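PDB 4CW4: beta-ketoacyl-[acyl-carrier-protein] synthase FabY from Pseudomonas aeruginosa, which catalyses the condensation of acetyl-CoA with malonyl-ACP to give 3-oxobutanoyl-ACP, the primer from which fatty acid synthesis starts. Local coordinates for residues I208-V217 and M373-A383; F289-I297 and A388-A396. All coordinates share one frame; numbering follows the deposited sequence.

Interaction 1: residues I208-V217 and M373-A383; sequences IDWKTIVDNV and MDDELALRLGA
Two short helices of the ketosynthase domain, 210-215 and 375-381, pack at the edge of its fold, the second following directly on strand 366-374; Ile208, Ile213, Asn216 and Val217 meet Met373, Leu377, Arg380, Leu381 and Ala383. The polar grip lies at the C-terminal end of helix 210-215, where one nitrogen of Arg380 serves both oxygens of Asn216: NH1 donates to the backbone O at 2.9 Å and to the side-chain OD1 at 2.9 Å (N-H...OD1 157°). Both carbonyls are approached in their own planes, on a lone pair, although the amide and guanidinium planes are turned 42° apart. The other end of the amide, ND2, donates to Thr212 O one turn back, 2.8 Å away, which fixes its rotation. Water 1 donates to Asn216 O and accepts from Arg380 NH2, closing a ring around the guanidinium edge, while CD1 of Leu377 sits over the centre of a guanidinium face.

Next to this grip the contact is apolar. CD2 of Leu381 lies 3.7 Å from Asn216 CG, its other methyl faces Ile213 CG1, and the extended Met373 brings CE to 3.7 Å from Ile213 CD1. The Val217 and Leu377 side chains cross at about a right angle, CG1 meeting CD2. At the far end Ile208, its CG1 opposite the carbonyl carbon (chi1 -60°), reaches CD1 to 3.8 Å from Ala383 CB, just past the Schellman motif at Gly382. Val307 of strand 307-314 touches both Ile213 and Leu377, and Thr578 of helix 565-590 packs on Ile208. With both oxygens of Asn216 drawn to one nitrogen of the cationic guanidinium and ND2 tied to its own helix, the chemistry implies a directional clamp at the partly exposed margin, probably strengthened by the arginine's charge, beside an apolar seam that leans on the sheet.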
# COMPACT_ATOMS: atom_id res chain seq x y z
N ILE A 208 -10.82 23.37 16.41
CA ILE A 208 -9.69 24.27 16.25
C ILE A 208 -9.51 24.57 14.77
O ILE A 208 -9.55 23.66 13.93
CB ILE A 208 -8.40 23.66 16.86
CG1 ILE A 208 -8.58 23.39 18.36
CG2 ILE A 208 -7.22 24.62 16.66
CD1 ILE A 208 -7.49 22.54 18.94
N ASP A 209 -9.34 25.85 14.44
CA ASP A 209 -9.09 26.25 13.06
C ASP A 209 -7.82 25.54 12.57
O ASP A 209 -6.79 25.56 13.24
CB ASP A 209 -8.94 27.78 13.00
CG ASP A 209 -8.91 28.36 11.57
OD1 ASP A 209 -8.57 27.66 10.60
OD2 ASP A 209 -9.23 29.56 11.44
N TRP A 210 -7.88 24.88 11.41
CA TRP A 210 -6.70 24.20 10.87
C TRP A 210 -5.52 25.18 10.76
O TRP A 210 -4.38 24.82 11.04
CB TRP A 210 -7.00 23.54 9.52
CG TRP A 210 -5.79 22.81 8.95
CD1 TRP A 210 -5.12 23.12 7.80
CD2 TRP A 210 -5.12 21.68 9.52
NE1 TRP A 210 -4.07 22.24 7.62
CE2 TRP A 210 -4.05 21.35 8.66
CE3 TRP A 210 -5.32 20.90 10.66
CZ2 TRP A 210 -3.18 20.29 8.92
CZ3 TRP A 210 -4.46 19.85 10.91
CH2 TRP A 210 -3.40 19.56 10.05
N LYS A 211 -5.81 26.43 10.38
CA LYS A 211 -4.77 27.46 10.32
C LYS A 211 -4.03 27.64 11.65
O LYS A 211 -2.82 27.83 11.67
CB LYS A 211 -5.35 28.80 9.88
CG LYS A 211 -4.35 29.94 9.91
CD LYS A 211 -4.52 30.84 8.71
CE LYS A 211 -3.62 32.07 8.79
NZ LYS A 211 -2.18 31.76 9.01
N THR A 212 -4.77 27.61 12.75
CA THR A 212 -4.16 27.76 14.06
C THR A 212 -3.20 26.61 14.34
O THR A 212 -2.11 26.81 14.89
CB THR A 212 -5.23 27.82 15.16
OG1 THR A 212 -6.13 28.89 14.90
CG2 THR A 212 -4.60 28.04 16.52
N ILE A 213 -3.62 25.40 13.99
CA ILE A 213 -2.78 24.23 14.17
C ILE A 213 -1.48 24.36 13.37
O ILE A 213 -0.38 24.23 13.91
CB ILE A 213 -3.55 22.93 13.81
CG1 ILE A 213 -4.71 22.76 14.80
CG2 ILE A 213 -2.60 21.70 13.81
CD1 ILE A 213 -5.70 21.65 14.41
N VAL A 214 -1.60 24.66 12.08
CA VAL A 214 -0.44 24.80 11.21
C VAL A 214 0.51 25.90 11.72
O VAL A 214 1.73 25.72 11.71
CB VAL A 214 -0.87 25.08 9.76
CG1 VAL A 214 0.34 25.24 8.87
CG2 VAL A 214 -1.73 23.94 9.24
N ASP A 215 -0.05 27.03 12.17
CA ASP A 215 0.73 28.17 12.67
C ASP A 215 1.54 27.80 13.93
O ASP A 215 2.48 28.52 14.31
CB ASP A 215 -0.19 29.34 13.05
CG ASP A 215 -0.61 30.20 11.86
OD1 ASP A 215 -0.05 30.06 10.75
OD2 ASP A 215 -1.52 31.03 12.06
N ASN A 216 1.16 26.72 14.60
CA ASN A 216 1.79 26.32 15.85
C ASN A 216 2.83 25.22 15.76
O ASN A 216 3.37 24.80 16.78
CB ASN A 216 0.73 25.95 16.89
CG ASN A 216 0.23 27.15 17.66
OD1 ASN A 216 0.74 27.47 18.74
ND2 ASN A 216 -0.75 27.83 17.11
N VAL A 217 3.12 24.75 14.55
CA VAL A 217 4.13 23.70 14.35
C VAL A 217 5.00 24.04 13.14
O VAL A 217 4.68 24.96 12.38
CB VAL A 217 3.47 22.30 14.17
CG1 VAL A 217 2.65 21.94 15.41
CG2 VAL A 217 2.60 22.23 12.93
N MET A 373 -2.43 14.49 18.34
CA MET A 373 -1.41 15.47 18.64
C MET A 373 -0.55 14.97 19.76
O MET A 373 -1.01 14.18 20.57
CB MET A 373 -2.02 16.80 19.09
CG MET A 373 -2.74 17.56 18.03
SD MET A 373 -3.40 19.11 18.67
CE MET A 373 -4.07 19.77 17.13
N ASP A 374 0.69 15.44 19.84
CA ASP A 374 1.44 15.23 21.06
C ASP A 374 0.79 15.99 22.22
O ASP A 374 0.09 16.98 22.04
CB ASP A 374 2.91 15.62 20.91
CG ASP A 374 3.12 17.11 20.76
OD1 ASP A 374 3.26 17.83 21.79
OD2 ASP A 374 3.16 17.56 19.60
N ASP A 375 1.04 15.51 23.43
CA ASP A 375 0.41 16.06 24.61
C ASP A 375 0.73 17.52 24.86
O ASP A 375 -0.12 18.26 25.35
CB ASP A 375 0.75 15.23 25.85
CG ASP A 375 2.24 15.17 26.15
OD1 ASP A 375 3.00 14.65 25.31
OD2 ASP A 375 2.66 15.55 27.26
N GLU A 376 1.94 17.93 24.55
CA GLU A 376 2.33 19.31 24.81
C GLU A 376 1.58 20.27 23.89
O GLU A 376 1.09 21.31 24.33
CB GLU A 376 3.85 19.43 24.64
CG GLU A 376 4.42 20.77 25.00
CD GLU A 376 5.93 20.74 24.97
OE1 GLU A 376 6.51 20.79 23.87
OE2 GLU A 376 6.52 20.65 26.06
N LEU A 377 1.50 19.93 22.61
CA LEU A 377 0.77 20.76 21.67
C LEU A 377 -0.73 20.78 22.02
O LEU A 377 -1.38 21.83 21.94
CB LEU A 377 0.97 20.25 20.23
CG LEU A 377 0.27 21.07 19.15
CD1 LEU A 377 0.83 22.49 19.08
CD2 LEU A 377 0.32 20.37 17.81
N ALA A 378 -1.29 19.63 22.37
CA ALA A 378 -2.70 19.56 22.77
C ALA A 378 -2.97 20.51 23.94
O ALA A 378 -3.94 21.26 23.95
CB ALA A 378 -3.10 18.14 23.12
N LEU A 379 -2.06 20.48 24.91
CA LEU A 379 -2.16 21.32 26.10
C LEU A 379 -2.15 22.80 25.70
O LEU A 379 -2.98 23.59 26.14
CB LEU A 379 -0.97 21.02 27.03
CG LEU A 379 -1.06 21.56 28.46
CD1 LEU A 379 -1.93 20.63 29.33
CD2 LEU A 379 0.34 21.73 29.06
N ARG A 380 -1.19 23.15 24.84
CA ARG A 380 -1.04 24.51 24.36
C ARG A 380 -2.29 25.04 23.64
O ARG A 380 -2.65 26.20 23.81
CB ARG A 380 0.18 24.62 23.42
CG ARG A 380 0.56 26.05 23.12
CD ARG A 380 1.41 26.22 21.88
NE ARG A 380 2.51 25.27 21.81
CZ ARG A 380 3.18 25.00 20.69
NH1 ARG A 380 2.87 25.62 19.56
NH2 ARG A 380 4.15 24.12 20.70
N LEU A 381 -2.94 24.19 22.85
CA LEU A 381 -4.03 24.63 21.99
C LEU A 381 -5.39 24.47 22.62
O LEU A 381 -6.38 24.91 22.05
CB LEU A 381 -4.04 23.86 20.67
CG LEU A 381 -2.80 24.01 19.80
CD1 LEU A 381 -3.01 23.23 18.50
CD2 LEU A 381 -2.48 25.46 19.53
N GLY A 382 -5.46 23.85 23.79
CA GLY A 382 -6.75 23.56 24.38
C GLY A 382 -7.52 22.48 23.60
O GLY A 382 -8.76 22.46 23.61
N ALA A 383 -6.80 21.59 22.92
CA ALA A 383 -7.43 20.51 22.17
C ALA A 383 -8.11 19.53 23.12
O ALA A 383 -7.59 19.23 24.20
CB ALA A 383 -6.40 19.76 21.36
O HOH W 1 5.76 24.42 18.01

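Interaction 2: residues F289-I297 and A388-A396; sequences FLYNLQKGI and AVTDVFINA
Ile297 and Leu293 of helix 288-301, the helix just after Cys286, the probable active-site cysteine, press onto Val389 and Val392 of strand 387-394 in the buried core of the ketosynthase. The axes of 289-297 and 388-394 approach to 7.7 Å, their directions 128° apart. Packing is tightest where Ile297 CD1 meets Val389 CG1 at 3.2 Å, closer than normal van der Waals contact; the same methyl also reaches Val392 CG2. Leu293 CD2 meets Val389 CG1 tip to tip at 3.8 Å, and Val392 points CG1 at Leu290 O, 3.4 Å away.

Toward the strand's C-terminal end, by contrast, the contact is more polar and takes in a water. Gln294, extended with CG opposite its backbone N (chi1 -171°), runs past Val392 and donates from NE2 to Val392 O at 2.8 Å. The bond is nearly straight, but the donor stands 45° out of the carbonyl plane. Water 2 accepts from the same NE2 and from Ile394 N, and Lys295 of the second subunit donates to OE1. Ile394 lays CD1 over one face of the Tyr291 ring, a CH-pi contact 3.7 Å from the centroid, while its CG2 lies 3.5 Å from Tyr291 OH, which makes a weak hydrogen bond to Asn543.

Val389 O is buried without a partner. Both ends of the Gln294 amide, however, are satisfied, which implies that this polar group is held in a fixed orientation, joining helix, strand and dimer partner.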
# COMPACT_ATOMS: atom_id res chain seq x y z
N PHE A 289 -5.49 -0.32 9.27
CA PHE A 289 -5.54 0.94 10.00
C PHE A 289 -4.56 0.94 11.17
O PHE A 289 -3.93 1.94 11.44
CB PHE A 289 -6.95 1.30 10.46
CG PHE A 289 -6.97 2.38 11.49
CD1 PHE A 289 -6.83 3.71 11.12
CD2 PHE A 289 -7.08 2.08 12.83
CE1 PHE A 289 -6.83 4.69 12.06
CE2 PHE A 289 -7.08 3.08 13.78
CZ PHE A 289 -6.95 4.39 13.39
N LEU A 290 -4.43 -0.19 11.86
CA LEU A 290 -3.50 -0.27 12.97
C LEU A 290 -2.05 -0.15 12.49
O LEU A 290 -1.22 0.37 13.21
CB LEU A 290 -3.72 -1.56 13.78
CG LEU A 290 -5.01 -1.63 14.61
CD1 LEU A 290 -5.06 -2.92 15.42
CD2 LEU A 290 -5.11 -0.44 15.54
N TYR A 291 -1.75 -0.61 11.27
CA TYR A 291 -0.43 -0.39 10.72
C TYR A 291 -0.14 1.10 10.49
O TYR A 291 0.94 1.60 10.83
CB TYR A 291 -0.26 -1.17 9.41
CG TYR A 291 -0.10 -2.68 9.51
CD1 TYR A 291 -0.86 -3.44 10.37
CD2 TYR A 291 0.79 -3.34 8.70
CE1 TYR A 291 -0.70 -4.82 10.44
CE2 TYR A 291 0.94 -4.71 8.76
CZ TYR A 291 0.19 -5.44 9.63
OH TYR A 291 0.32 -6.81 9.71
N ASN A 292 -1.12 1.83 9.97
CA ASN A 292 -0.99 3.27 9.84
C ASN A 292 -0.88 3.91 11.23
O ASN A 292 -0.12 4.86 11.44
CB ASN A 292 -2.21 3.86 9.10
CG ASN A 292 -2.11 3.73 7.59
OD1 ASN A 292 -1.02 3.69 7.01
ND2 ASN A 292 -3.26 3.68 6.95
N LEU A 293 -1.62 3.40 12.20
CA LEU A 293 -1.63 3.97 13.54
C LEU A 293 -0.27 3.74 14.23
O LEU A 293 0.20 4.61 14.95
CB LEU A 293 -2.78 3.41 14.38
CG LEU A 293 -3.02 4.03 15.76
CD1 LEU A 293 -3.36 5.49 15.63
CD2 LEU A 293 -4.14 3.30 16.50
N GLN A 294 0.37 2.60 13.96
CA GLN A 294 1.68 2.35 14.52
C GLN A 294 2.67 3.43 14.05
O GLN A 294 3.47 3.97 14.83
CB GLN A 294 2.20 0.97 14.16
CG GLN A 294 3.48 0.61 14.93
CD GLN A 294 4.09 -0.69 14.47
OE1 GLN A 294 4.59 -0.79 13.34
NE2 GLN A 294 4.04 -1.72 15.33
N LYS A 295 2.63 3.71 12.75
CA LYS A 295 3.46 4.76 12.20
C LYS A 295 3.13 6.11 12.85
O LYS A 295 4.03 6.88 13.20
CB LYS A 295 3.29 4.80 10.68
CG LYS A 295 4.11 5.85 9.95
CD LYS A 295 5.54 5.42 9.74
CE LYS A 295 6.34 6.58 9.18
NZ LYS A 295 7.75 6.23 8.91
N GLY A 296 1.85 6.40 13.04
CA GLY A 296 1.45 7.65 13.66
C GLY A 296 1.98 7.81 15.06
O GLY A 296 2.45 8.89 15.42
N ILE A 297 1.89 6.75 15.86
CA ILE A 297 2.38 6.79 17.23
C ILE A 297 3.88 6.99 17.20
O ILE A 297 4.44 7.79 17.95
CB ILE A 297 2.06 5.46 17.96
CG1 ILE A 297 0.56 5.31 18.19
CG2 ILE A 297 2.84 5.35 19.28
CD1 ILE A 297 0.20 3.86 18.53
N ALA A 388 -6.17 8.31 24.31
CA ALA A 388 -4.75 8.33 23.95
C ALA A 388 -4.37 6.97 23.39
O ALA A 388 -4.97 5.96 23.74
CB ALA A 388 -3.89 8.66 25.16
N VAL A 389 -3.40 6.94 22.50
CA VAL A 389 -2.96 5.68 21.94
C VAL A 389 -1.48 5.50 22.25
O VAL A 389 -0.67 6.34 21.91
CB VAL A 389 -3.21 5.62 20.44
CG1 VAL A 389 -2.70 4.32 19.92
CG2 VAL A 389 -4.69 5.73 20.14
N THR A 390 -1.14 4.40 22.92
CA THR A 390 0.20 4.21 23.47
C THR A 390 1.04 3.20 22.70
O THR A 390 2.26 3.28 22.74
CB THR A 390 0.14 3.81 24.94
OG1 THR A 390 -0.80 2.77 25.12
CG2 THR A 390 -0.26 4.99 25.82
N ASP A 391 0.42 2.26 22.02
CA ASP A 391 1.17 1.24 21.31
C ASP A 391 0.29 0.54 20.31
O ASP A 391 -0.93 0.39 20.52
CB ASP A 391 1.68 0.15 22.26
CG ASP A 391 3.07 0.46 22.85
OD1 ASP A 391 4.05 0.70 22.09
OD2 ASP A 391 3.16 0.46 24.09
N VAL A 392 0.93 0.09 19.24
CA VAL A 392 0.39 -0.92 18.35
C VAL A 392 1.49 -1.94 18.13
O VAL A 392 2.63 -1.59 17.80
CB VAL A 392 -0.03 -0.33 16.99
CG1 VAL A 392 -0.37 -1.45 15.97
CG2 VAL A 392 -1.22 0.62 17.16
N PHE A 393 1.13 -3.20 18.30
CA PHE A 393 2.05 -4.30 18.03
C PHE A 393 1.58 -5.11 16.84
O PHE A 393 0.40 -5.42 16.69
CB PHE A 393 2.19 -5.17 19.27
CG PHE A 393 2.80 -4.42 20.43
CD1 PHE A 393 4.13 -4.05 20.41
CD2 PHE A 393 2.02 -4.05 21.50
CE1 PHE A 393 4.67 -3.32 21.47
CE2 PHE A 393 2.55 -3.33 22.55
CZ PHE A 393 3.88 -2.98 22.54
N ILE A 394 2.55 -5.43 15.98
CA ILE A 394 2.31 -6.11 14.73
C ILE A 394 3.25 -7.31 14.65
O ILE A 394 4.46 -7.17 14.85
CB ILE A 394 2.62 -5.17 13.55
CG1 ILE A 394 1.58 -4.03 13.50
CG2 ILE A 394 2.65 -5.93 12.23
CD1 ILE A 394 1.93 -2.88 12.54
N ASN A 395 2.70 -8.48 14.36
CA ASN A 395 3.48 -9.71 14.25
C ASN A 395 2.89 -10.59 13.17
O ASN A 395 1.68 -10.81 13.12
CB ASN A 395 3.47 -10.49 15.57
CG ASN A 395 4.21 -9.76 16.67
OD1 ASN A 395 3.61 -8.97 17.43
ND2 ASN A 395 5.52 -9.99 16.77
N ALA A 396 3.76 -11.13 12.31
CA ALA A 396 3.37 -12.05 11.26
C ALA A 396 3.24 -13.47 11.84
O ALA A 396 3.35 -13.67 13.06
CB ALA A 396 4.36 -12.00 10.10
O HOH W 2 5.24 -4.38 16.05

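In the fold
Interactions 1 and 2 lie in the same ketosynthase domain, their centres 22 Å apart and their nearest atoms about 8 Å apart, without touching. Along the chain the segments alternate: 208-217, 289-297, 373-383, then 388-396. Helix 375-381 leads almost at once into strand 387-394. Strands 366-374 and 387-394 both pair antiparallel with strand 10-19, giving the two contacts a common sheet. Interaction 1 ties a peripheral helix to that sheet, far from the catalytic centre. Interaction 2 joins it to the helix after Cys286 beside the dimer interface; the side chains of Leu290 and Tyr291 lie about 8 and 9 Å from those of His439 and Cys286 respectively, the probable active-site residues.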